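Local coordinates for relik capsid n-terminal domain (Oryctolagus cuniculus, PDB 2XGU), which probably forms the outer, N-terminal part of the capsid shell that encloses the genome of an ancient rabbit endogenous lentivirus, at residues 71-76 with 126-131; 79-84 with 97-102; 21-26 with 57-62. One frame throughout, in Å; residues are numbered along the deposited sequence. Where two conformers were deposited one is given.

Interaction 1. Residues 71-76 with 126-131; sequences DKIKEK and TWVLEA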
loop_
_atom_site.group_PDB
_atom_site.type_symbol
_atom_site.label_atom_id
_atom_site.label_comp_id
_atom_site.label_asym_id
_atom_site.label_seq_id
_atom_site.Cartn_x
_atom_site.Cartn_y
_atom_site.Cartn_z
ATOM N N ASP A 71 -10.303 -3.606 -8.059
ATOM C CA ASP A 71 -11.336 -3.440 -7.042
ATOM C C ASP A 71 -10.831 -2.624 -5.847
ATOM O O ASP A 71 -11.571 -1.803 -5.295
ATOM C CB ASP A 71 -11.885 -4.795 -6.586
ATOM C CG ASP A 71 -12.837 -5.415 -7.601
ATOM O OD1 ASP A 71 -13.269 -4.707 -8.536
ATOM O OD2 ASP A 71 -13.159 -6.613 -7.461
ATOM N N LYS A 72 -9.584 -2.845 -5.448
ATOM C CA LYS A 72 -9.032 -2.117 -4.314
ATOM C C LYS A 72 -8.763 -0.657 -4.669
ATOM O O LYS A 72 -8.989 0.223 -3.850
ATOM C CB LYS A 72 -7.787 -2.805 -3.743
ATOM C CG LYS A 72 -8.124 -4.081 -2.999
ATOM C CD LYS A 72 -6.918 -4.690 -2.325
ATOM C CE LYS A 72 -7.323 -5.965 -1.594
ATOM N NZ LYS A 72 -8.516 -5.758 -0.727
ATOM N N ILE A 73 -8.299 -0.401 -5.892
ATOM C CA ILE A 73 -8.149 0.971 -6.384
ATOM C C ILE A 73 -9.485 1.716 -6.378
ATOM O O ILE A 73 -9.564 2.872 -5.948
ATOM C CB ILE A 73 -7.521 1.003 -7.798
ATOM C CG1 ILE A 73 -6.075 0.495 -7.751
ATOM C CG2 ILE A 73 -7.564 2.406 -8.388
ATOM C CD1 ILE A 73 -5.527 0.135 -9.110
ATOM N N LYS A 74 -10.539 1.043 -6.825
ATOM C CA LYS A 74 -11.868 1.652 -6.847
ATOM C C LYS A 74 -12.338 1.971 -5.442
ATOM O O LYS A 74 -12.963 3.006 -5.210
ATOM C CB LYS A 74 -12.881 0.738 -7.543
ATOM C CG LYS A 74 -12.751 0.759 -9.055
ATOM C CD LYS A 74 -13.797 -0.110 -9.725
ATOM C CE LYS A 74 -13.544 -0.214 -11.223
ATOM N NZ LYS A 74 -14.524 -1.119 -11.895
ATOM N N GLU A 75 -12.030 1.084 -4.502
ATOM C CA GLU A 75 -12.417 1.299 -3.110
ATOM C C GLU A 75 -11.740 2.550 -2.551
ATOM O O GLU A 75 -12.366 3.331 -1.835
ATOM C CB GLU A 75 -12.095 0.070 -2.251
ATOM C CG GLU A 75 -12.895 -1.170 -2.618
ATOM C CD GLU A 75 -12.425 -2.413 -1.876
ATOM O OE1 GLU A 75 -11.570 -2.281 -0.972
ATOM O OE2 GLU A 75 -12.915 -3.520 -2.195
ATOM N N LYS A 76 -10.463 2.732 -2.880
ATOM C CA LYS A 76 -9.725 3.928 -2.470
ATOM C C LYS A 76 -10.316 5.191 -3.085
ATOM O O LYS A 76 -10.388 6.237 -2.434
ATOM C CB LYS A 76 -8.256 3.831 -2.879
ATOM C CG LYS A 76 -7.489 2.702 -2.211
ATOM C CD LYS A 76 -6.038 2.700 -2.690
ATOM C CE LYS A 76 -5.294 1.457 -2.252
ATOM N NZ LYS A 76 -5.343 1.277 -0.770
ATOM N N THR A 126 0.804 5.678 -5.470
ATOM C CA THR A 126 0.617 5.170 -4.120
ATOM C C THR A 126 -0.607 4.261 -4.002
ATOM O O THR A 126 -0.514 3.163 -3.459
ATOM C CB THR A 126 0.536 6.337 -3.122
ATOM O OG1 THR A 126 1.828 6.945 -3.029
ATOM C CG2 THR A 126 0.090 5.852 -1.747
ATOM N N TRP A 127 -1.750 4.688 -4.541
ATOM C CA TRP A 127 -2.953 3.850 -4.530
ATOM C C TRP A 127 -2.730 2.504 -5.230
ATOM O O TRP A 127 -3.131 1.458 -4.718
ATOM C CB TRP A 127 -4.121 4.560 -5.237
ATOM C CG TRP A 127 -4.703 5.721 -4.479
ATOM C CD1 TRP A 127 -4.326 6.180 -3.259
ATOM C CD2 TRP A 127 -5.774 6.574 -4.916
ATOM N NE1 TRP A 127 -5.100 7.268 -2.894
ATOM C CE2 TRP A 127 -5.990 7.530 -3.902
ATOM C CE3 TRP A 127 -6.565 6.622 -6.067
ATOM C CZ2 TRP A 127 -6.966 8.518 -4.006
ATOM C CZ3 TRP A 127 -7.538 7.603 -6.171
ATOM C CH2 TRP A 127 -7.735 8.530 -5.141
ATOM N N VAL A 128 -2.097 2.531 -6.399
ATOM C CA VAL A 128 -1.887 1.304 -7.166
ATOM C C VAL A 128 -0.943 0.351 -6.429
ATOM O O VAL A 128 -1.208 -0.851 -6.324
ATOM C CB VAL A 128 -1.358 1.635 -8.578
ATOM C CG1 VAL A 128 -1.035 0.365 -9.353
ATOM C CG2 VAL A 128 -2.394 2.451 -9.340
ATOM N N LEU A 129 0.153 0.888 -5.900
ATOM C CA LEU A 129 1.075 0.053 -5.146
ATOM C C LEU A 129 0.429 -0.486 -3.863
ATOM O O LEU A 129 0.628 -1.653 -3.513
ATOM C CB LEU A 129 2.405 0.794 -4.892
ATOM C CG LEU A 129 3.305 0.810 -6.146
ATOM C CD1 LEU A 129 4.381 1.889 -6.112
ATOM C CD2 LEU A 129 3.948 -0.573 -6.365
ATOM N N GLU A 130 -0.362 0.332 -3.175
ATOM C CA GLU A 130 -1.085 -0.169 -2.011
ATOM C C GLU A 130 -2.019 -1.312 -2.407
ATOM O O GLU A 130 -2.093 -2.320 -1.718
ATOM C CB GLU A 130 -1.854 0.956 -1.320
ATOM C CG GLU A 130 -0.892 1.944 -0.672
ATOM C CD GLU A 130 -1.577 3.145 -0.081
ATOM O OE1 GLU A 130 -2.780 3.328 -0.344
ATOM O OE2 GLU A 130 -0.905 3.897 0.659
ATOM N N ALA A 131 -2.723 -1.162 -3.524
ATOM C CA ALA A 131 -3.648 -2.190 -3.976
ATOM C C ALA A 131 -2.924 -3.492 -4.302
ATOM O O ALA A 131 -3.356 -4.571 -3.898
ATOM C CB ALA A 131 -4.443 -1.699 -5.179
HETATM O O HOH W 1 -5.694 3.553 0.317
#
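Lys72 and Ala131 bring their backbones closest where the helical segments 71-76 and 126-131 pass, their axes 8.9 Å apart and running at 132° to each other. A small residue suits this point: the methyl of Ala131 is met by Lys72 CB and by Ile73 CG1, whose CD1 runs on to reach Val128 CG2 at 3.9 Å. Ile73 and Val128 thus fill the buried side with branched aliphatic groups. Lys76 works at the other side with its whole length. Its CB stands over one face of the Trp127 indole, 4.3 Å from the centroid of the five-membered ring in a CH-pi contact, and CD lies 3.7 Å from Trp127 CB. The chain stays extended until a final bend (chi4 -56°) turns NZ to Glu130, where it makes a salt bridge with OE1 at 3.3 Å, a weak hydrogen bond. A water lies near both groups, but its very short approach to Lys76 NZ makes a bridge through it doubtful. The second subunit comes close here, its own Glu130 packing against this Glu130. Lysine therefore serves twice, its methylenes packing on the indole while its ammonium probably offsets part of the negative charge that glutamates of both subunits gather beside the helix pair.

Interaction 2. Residues 79-84 with 97-102; sequences AWDEMH and LTSDQI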
loop_
_atom_site.group_PDB
_atom_site.type_symbol
_atom_site.label_atom_id
_atom_site.label_comp_id
_atom_site.label_asym_id
_atom_site.label_seq_id
_atom_site.Cartn_x
_atom_site.Cartn_y
_atom_site.Cartn_z
ATOM N N ALA A 79 -13.575 6.033 -1.326
ATOM C CA ALA A 79 -13.263 6.640 -0.039
ATOM C C ALA A 79 -12.778 8.080 -0.207
ATOM O O ALA A 79 -13.180 8.974 0.555
ATOM C CB ALA A 79 -12.217 5.810 0.685
ATOM N N TRP A 80 -11.919 8.297 -1.198
ATOM C CA TRP A 80 -11.374 9.625 -1.457
ATOM C C TRP A 80 -12.494 10.623 -1.742
ATOM O O TRP A 80 -12.539 11.698 -1.164
ATOM C CB TRP A 80 -10.381 9.593 -2.634
ATOM C CG TRP A 80 -9.829 10.960 -2.929
ATOM C CD1 TRP A 80 -10.268 11.847 -3.881
ATOM C CD2 TRP A 80 -8.757 11.607 -2.243
ATOM N NE1 TRP A 80 -9.527 13.003 -3.825
ATOM C CE2 TRP A 80 -8.584 12.875 -2.836
ATOM C CE3 TRP A 80 -7.909 11.227 -1.196
ATOM C CZ2 TRP A 80 -7.608 13.776 -2.404
ATOM C CZ3 TRP A 80 -6.942 12.124 -0.765
ATOM C CH2 TRP A 80 -6.799 13.381 -1.371
ATOM N N ASP A 81 -13.402 10.258 -2.635
ATOM C CA ASP A 81 -14.437 11.188 -3.060
ATOM C C ASP A 81 -15.418 11.524 -1.930
ATOM O O ASP A 81 -15.951 12.634 -1.863
ATOM C CB ASP A 81 -15.163 10.636 -4.296
ATOM C CG ASP A 81 -14.299 10.663 -5.552
ATOM O OD1 ASP A 81 -13.359 11.489 -5.627
ATOM O OD2 ASP A 81 -14.578 9.866 -6.481
ATOM N N GLU A 82 -15.656 10.570 -1.036
ATOM C CA GLU A 82 -16.507 10.835 0.118
ATOM C C GLU A 82 -15.876 11.873 1.043
ATOM O O GLU A 82 -16.583 12.722 1.597
ATOM C CB GLU A 82 -16.830 9.549 0.884
ATOM C CG GLU A 82 -17.663 9.772 2.143
ATOM C CD GLU A 82 -18.149 8.471 2.758
ATOM O OE1 GLU A 82 -17.305 7.681 3.233
ATOM O OE2 GLU A 82 -19.368 8.230 2.755
ATOM N N MET A 83 -14.555 11.817 1.195
ATOM C CA MET A 83 -13.854 12.742 2.084
ATOM C C MET A 83 -13.509 14.081 1.423
ATOM O O MET A 83 -13.206 15.062 2.110
ATOM C CB MET A 83 -12.582 12.087 2.632
ATOM C CG MET A 83 -12.843 10.815 3.419
ATOM S SD MET A 83 -13.925 11.099 4.832
ATOM C CE MET A 83 -12.967 12.307 5.745
ATOM N N HIS A 84 -13.557 14.128 0.094
ATOM C CA HIS A 84 -13.136 15.317 -0.642
ATOM C C HIS A 84 -14.100 15.695 -1.756
ATOM O O HIS A 84 -13.879 15.333 -2.907
ATOM C CB HIS A 84 -11.744 15.107 -1.252
ATOM C CG HIS A 84 -10.675 14.846 -0.240
ATOM N ND1 HIS A 84 -10.328 13.577 0.166
ATOM C CD2 HIS A 84 -9.890 15.696 0.462
ATOM C CE1 HIS A 84 -9.366 13.656 1.071
ATOM N NE2 HIS A 84 -9.084 14.930 1.267
ATOM N N LEU A 97 -8.107 17.604 -6.298
ATOM C CA LEU A 97 -8.651 16.865 -7.423
ATOM C C LEU A 97 -9.641 15.770 -7.042
ATOM O O LEU A 97 -9.659 15.306 -5.900
ATOM C CB LEU A 97 -7.507 16.282 -8.244
ATOM C CG LEU A 97 -6.561 17.344 -8.816
ATOM C CD1 LEU A 97 -5.270 16.720 -9.302
ATOM C CD2 LEU A 97 -7.232 18.119 -9.935
ATOM N N THR A 98 -10.489 15.396 -7.997
ATOM C CA THR A 98 -11.391 14.268 -7.812
ATOM C C THR A 98 -10.622 12.964 -8.011
ATOM O O THR A 98 -9.519 12.952 -8.578
ATOM C CB THR A 98 -12.539 14.270 -8.833
ATOM O OG1 THR A 98 -12.000 14.024 -10.138
ATOM C CG2 THR A 98 -13.290 15.607 -8.828
ATOM N N SER A 99 -11.204 11.855 -7.583
ATOM C CA SER A 99 -10.534 10.582 -7.812
ATOM C C SER A 99 -10.379 10.294 -9.299
ATOM O O SER A 99 -9.375 9.697 -9.702
ATOM C CB SER A 99 -11.214 9.414 -7.081
ATOM O OG SER A 99 -12.444 9.054 -7.682
ATOM N N ASP A 100 -11.351 10.708 -10.116
ATOM C CA ASP A 100 -11.239 10.456 -11.560
ATOM C C ASP A 100 -9.996 11.148 -12.100
ATOM O O ASP A 100 -9.216 10.559 -12.855
ATOM C CB ASP A 100 -12.479 10.956 -12.309
ATOM C CG ASP A 100 -13.615 9.933 -12.353
ATOM O OD1 ASP A 100 -13.406 8.758 -11.995
ATOM O OD2 ASP A 100 -14.729 10.324 -12.768
ATOM N N GLN A 101 -9.778 12.389 -11.673
ATOM C CA GLN A 101 -8.609 13.150 -12.091
ATOM C C GLN A 101 -7.311 12.518 -11.583
ATOM O O GLN A 101 -6.320 12.436 -12.305
ATOM C CB GLN A 101 -8.719 14.601 -11.603
ATOM C CG GLN A 101 -9.821 15.393 -12.309
ATOM C CD GLN A 101 -9.987 16.797 -11.759
ATOM O OE1 GLN A 101 -9.932 17.780 -12.504
ATOM N NE2 GLN A 101 -10.199 16.901 -10.453
ATOM N N ILE A 102 -7.318 12.081 -10.329
ATOM C CA ILE A 102 -6.145 11.422 -9.767
ATOM C C ILE A 102 -5.794 10.154 -10.556
ATOM O O ILE A 102 -4.616 9.885 -10.813
ATOM C CB ILE A 102 -6.336 11.156 -8.253
ATOM C CG1 ILE A 102 -6.316 12.476 -7.486
ATOM C CG2 ILE A 102 -5.282 10.201 -7.710
ATOM C CD1 ILE A 102 -6.994 12.391 -6.130
HETATM O O HOH W 2 -14.195 11.309 -9.243
#
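Asp81 and Ser99 mark the nearest backbone approach, 6.2 Å between their CA atoms, where the last turn of helix 63-83 faces the start of the short helix 99-102. The carboxylate of Asp81 takes two bonds from one residue. Its OD1 receives Ser99 N at 2.9 Å through the syn lone pair, while OD2 accepts from Ser99 OG at 2.6 Å, with the hydroxyl lying 33° out of the carboxylate plane. With chi1 73° the serine OG sits between the backbone N and the carbonyl carbon, close enough to the N-H for both donors to reach one carboxylate. A water links Asp81 OD2 to Asp100 N, and Thr98, the N-cap, accepts Gln101 N on its own OG1.

Trp80 lies alongside this pairing. Its indole NE1 donates to Leu97 O at 3.1 Å, almost straight at 169° and close to the ring plane, which helps fix the rotation of the ring. Ile102 CD1 rests over one face of the indole, 3.5 Å from NE1, and His84 lies against the opposite face while its ND1 donates to Trp80 O. Trp127, from helix 118-134, meets Trp80 edge-to-face.

Tryptophan suits the place because it combines a broad apolar surface for isoleucine with a single N-H for a loop carbonyl. Aspartate suits its own by offering two oxygens to the N-H and O-H of one residue at the first turn of a helix, so that the bonds tie the two segments together at their closest point.

Interaction 3. Residues 21-26 with 57-62; sequences AWLKQV and NVTPGF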
loop_
_atom_site.group_PDB
_atom_site.type_symbol
_atom_site.label_atom_id
_atom_site.label_comp_id
_atom_site.label_asym_id
_atom_site.label_seq_id
_atom_site.Cartn_x
_atom_site.Cartn_y
_atom_site.Cartn_z
ATOM N N ALA A 21 9.437 -5.556 -21.208
ATOM C CA ALA A 21 10.093 -6.060 -20.006
ATOM C C ALA A 21 9.107 -6.282 -18.846
ATOM O O ALA A 21 9.192 -7.290 -18.133
ATOM C CB ALA A 21 11.217 -5.114 -19.595
ATOM N N TRP A 22 8.183 -5.343 -18.666
ATOM C CA TRP A 22 7.131 -5.476 -17.671
ATOM C C TRP A 22 6.265 -6.700 -17.968
ATOM O O TRP A 22 5.960 -7.487 -17.071
ATOM C CB TRP A 22 6.262 -4.216 -17.667
ATOM C CG TRP A 22 4.951 -4.381 -16.933
ATOM C CD1 TRP A 22 3.704 -4.348 -17.492
ATOM C CD2 TRP A 22 4.755 -4.629 -15.530
ATOM N NE1 TRP A 22 2.747 -4.536 -16.527
ATOM C CE2 TRP A 22 3.358 -4.707 -15.316
ATOM C CE3 TRP A 22 5.618 -4.759 -14.433
ATOM C CZ2 TRP A 22 2.801 -4.942 -14.054
ATOM C CZ3 TRP A 22 5.057 -4.987 -13.167
ATOM C CH2 TRP A 22 3.664 -5.079 -12.998
ATOM N N LEU A 23 5.885 -6.869 -19.230
ATOM C CA LEU A 23 5.064 -8.019 -19.599
ATOM C C LEU A 23 5.766 -9.353 -19.332
ATOM O O LEU A 23 5.131 -10.299 -18.858
ATOM C CB LEU A 23 4.594 -7.919 -21.055
ATOM C CG LEU A 23 3.641 -6.750 -21.297
ATOM C CD1 LEU A 23 3.245 -6.674 -22.770
ATOM C CD2 LEU A 23 2.403 -6.848 -20.414
ATOM N N LYS A 24 7.068 -9.434 -19.618
ATOM C CA LYS A 24 7.823 -10.653 -19.332
ATOM C C LYS A 24 7.868 -10.923 -17.828
ATOM O O LYS A 24 7.747 -12.063 -17.396
ATOM C CB LYS A 24 9.240 -10.568 -19.900
ATOM C CG LYS A 24 9.313 -10.733 -21.414
ATOM N N GLN A 25 8.026 -9.866 -17.034
ATOM C CA GLN A 25 8.063 -9.999 -15.578
ATOM C C GLN A 25 6.755 -10.600 -15.086
ATOM O O GLN A 25 6.758 -11.544 -14.303
ATOM C CB GLN A 25 8.330 -8.639 -14.910
ATOM C CG GLN A 25 8.243 -8.623 -13.388
ATOM C CD GLN A 25 9.280 -9.498 -12.720
ATOM O OE1 GLN A 25 10.368 -9.714 -13.257
ATOM N NE2 GLN A 25 8.944 -10.019 -11.542
ATOM N N VAL A 26 5.632 -10.055 -15.555
ATOM C CA VAL A 26 4.325 -10.568 -15.168
ATOM C C VAL A 26 4.130 -12.008 -15.638
ATOM O O VAL A 26 3.705 -12.861 -14.862
ATOM C CB VAL A 26 3.181 -9.670 -15.683
ATOM C CG1 VAL A 26 1.818 -10.271 -15.367
ATOM C CG2 VAL A 26 3.288 -8.277 -15.063
ATOM N N ASN A 57 -3.208 -1.742 -18.342
ATOM C CA ASN A 57 -4.143 -2.136 -19.391
ATOM C C ASN A 57 -3.556 -3.090 -20.426
ATOM O O ASN A 57 -4.295 -3.864 -21.041
ATOM C CB ASN A 57 -4.690 -0.897 -20.094
ATOM C CG ASN A 57 -5.659 -0.106 -19.221
ATOM O OD1 ASN A 57 -6.010 1.029 -19.542
ATOM N ND2 ASN A 57 -6.106 -0.711 -18.129
ATOM N N VAL A 58 -2.243 -3.045 -20.629
ATOM C CA VAL A 58 -1.632 -3.934 -21.621
ATOM C C VAL A 58 -1.268 -5.289 -21.029
ATOM O O VAL A 58 -0.853 -6.194 -21.750
ATOM C CB VAL A 58 -0.373 -3.318 -22.287
ATOM C CG1 VAL A 58 -0.723 -2.023 -22.999
ATOM C CG2 VAL A 58 0.738 -3.130 -21.262
ATOM N N THR A 59 -1.453 -5.446 -19.723
ATOM C CA THR A 59 -1.147 -6.720 -19.094
ATOM C C THR A 59 -2.242 -7.749 -19.381
ATOM O O THR A 59 -3.393 -7.537 -19.014
ATOM C CB THR A 59 -0.951 -6.544 -17.588
ATOM O OG1 THR A 59 0.012 -5.501 -17.354
ATOM C CG2 THR A 59 -0.474 -7.843 -16.957
ATOM N N PRO A 60 -1.894 -8.853 -20.074
ATOM C CA PRO A 60 -2.880 -9.891 -20.392
ATOM C C PRO A 60 -2.967 -10.923 -19.279
ATOM O O PRO A 60 -2.045 -11.025 -18.461
ATOM C CB PRO A 60 -2.287 -10.549 -21.639
ATOM C CG PRO A 60 -0.824 -10.491 -21.386
ATOM C CD PRO A 60 -0.582 -9.160 -20.682
ATOM N N GLY A 61 -4.066 -11.670 -19.252
ATOM C CA GLY A 61 -4.256 -12.736 -18.287
ATOM C C GLY A 61 -4.421 -12.220 -16.872
ATOM O O GLY A 61 -4.735 -11.046 -16.659
ATOM N N PHE A 62 -4.213 -13.107 -15.902
ATOM C CA PHE A 62 -4.326 -12.752 -14.489
ATOM C C PHE A 62 -5.592 -11.940 -14.214
ATOM O O PHE A 62 -5.587 -11.011 -13.405
ATOM C CB PHE A 62 -3.069 -12.007 -14.023
ATOM C CG PHE A 62 -1.811 -12.827 -14.135
ATOM C CD1 PHE A 62 -1.506 -13.782 -13.178
ATOM C CD2 PHE A 62 -0.945 -12.660 -15.206
ATOM C CE1 PHE A 62 -0.356 -14.545 -13.281
ATOM C CE2 PHE A 62 0.205 -13.422 -15.312
ATOM C CZ PHE A 62 0.502 -14.362 -14.351
#
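Trp22 holds its CG anti to the backbone N (chi1 165°), which carries the indole out from helix 16-29 toward the loop, while Thr59, with chi1 -52°, turns OG1 to the indole nitrogen and swings CG2 toward Val26. Trp22 NE1 donates to Thr59 OG1 at 3.0 Å, with an N-H...O angle of 151° and the oxygen tilted out of the ring plane. The two side chains meet at about a right angle. Thr59 OG1 is also hydrogen-bonded to Leu55 O, one turn back in helix 49-57, and the same carbonyl receives a weak second bond from Trp22 NE1, so the indole N-H is shared between a hydroxyl and a helix end.

Around this polar point the contact is mostly apolar. Leu23 reaches out with one branch, CD2, which packs against the carbonyl oxygen Val58 O at 3.6 Å and touches Pro60 CD at 3.8 Å; the proline offers this CD methylene held in place by the ring closure. Val26 divides its two methyls. CG2 lies over a face of the Trp22 ring, whereas CG1 meets Thr59 CG2 at 3.7 Å and Phe62 CE2 at 3.5 Å. Threonine fits between Trp22 and Val26 because it presents a hydroxyl to one and a methyl to the other. Phe62 stands at the N-cap position of helix 63-83.

The contact lies within the mainly helical fold of a retroviral capsid N-terminal domain, joining helix 16-29 to the link between helices 49-57 and 63-83.

In the fold
Beyond the N-terminal hairpin of strands 2-5 and 8-11, the chain enters helix 16-29, and interaction 3 closes the first loop when the turn before helix 63-83 comes back to it, with helices 34-43 and 49-57 in between. Helix 63-83 then opens both remaining contacts. Interaction 2 closes first, across the irregular segment leading to helix 99-102, and lies within the longer loop that interaction 1 completes on helix 118-134. These two adjoin, Trp127 packing on Trp80, Ser99 and Ile102. Interaction 3 is separate, its centre about 28 Å from that of interaction 2 and on the opposite side of the chain's centre.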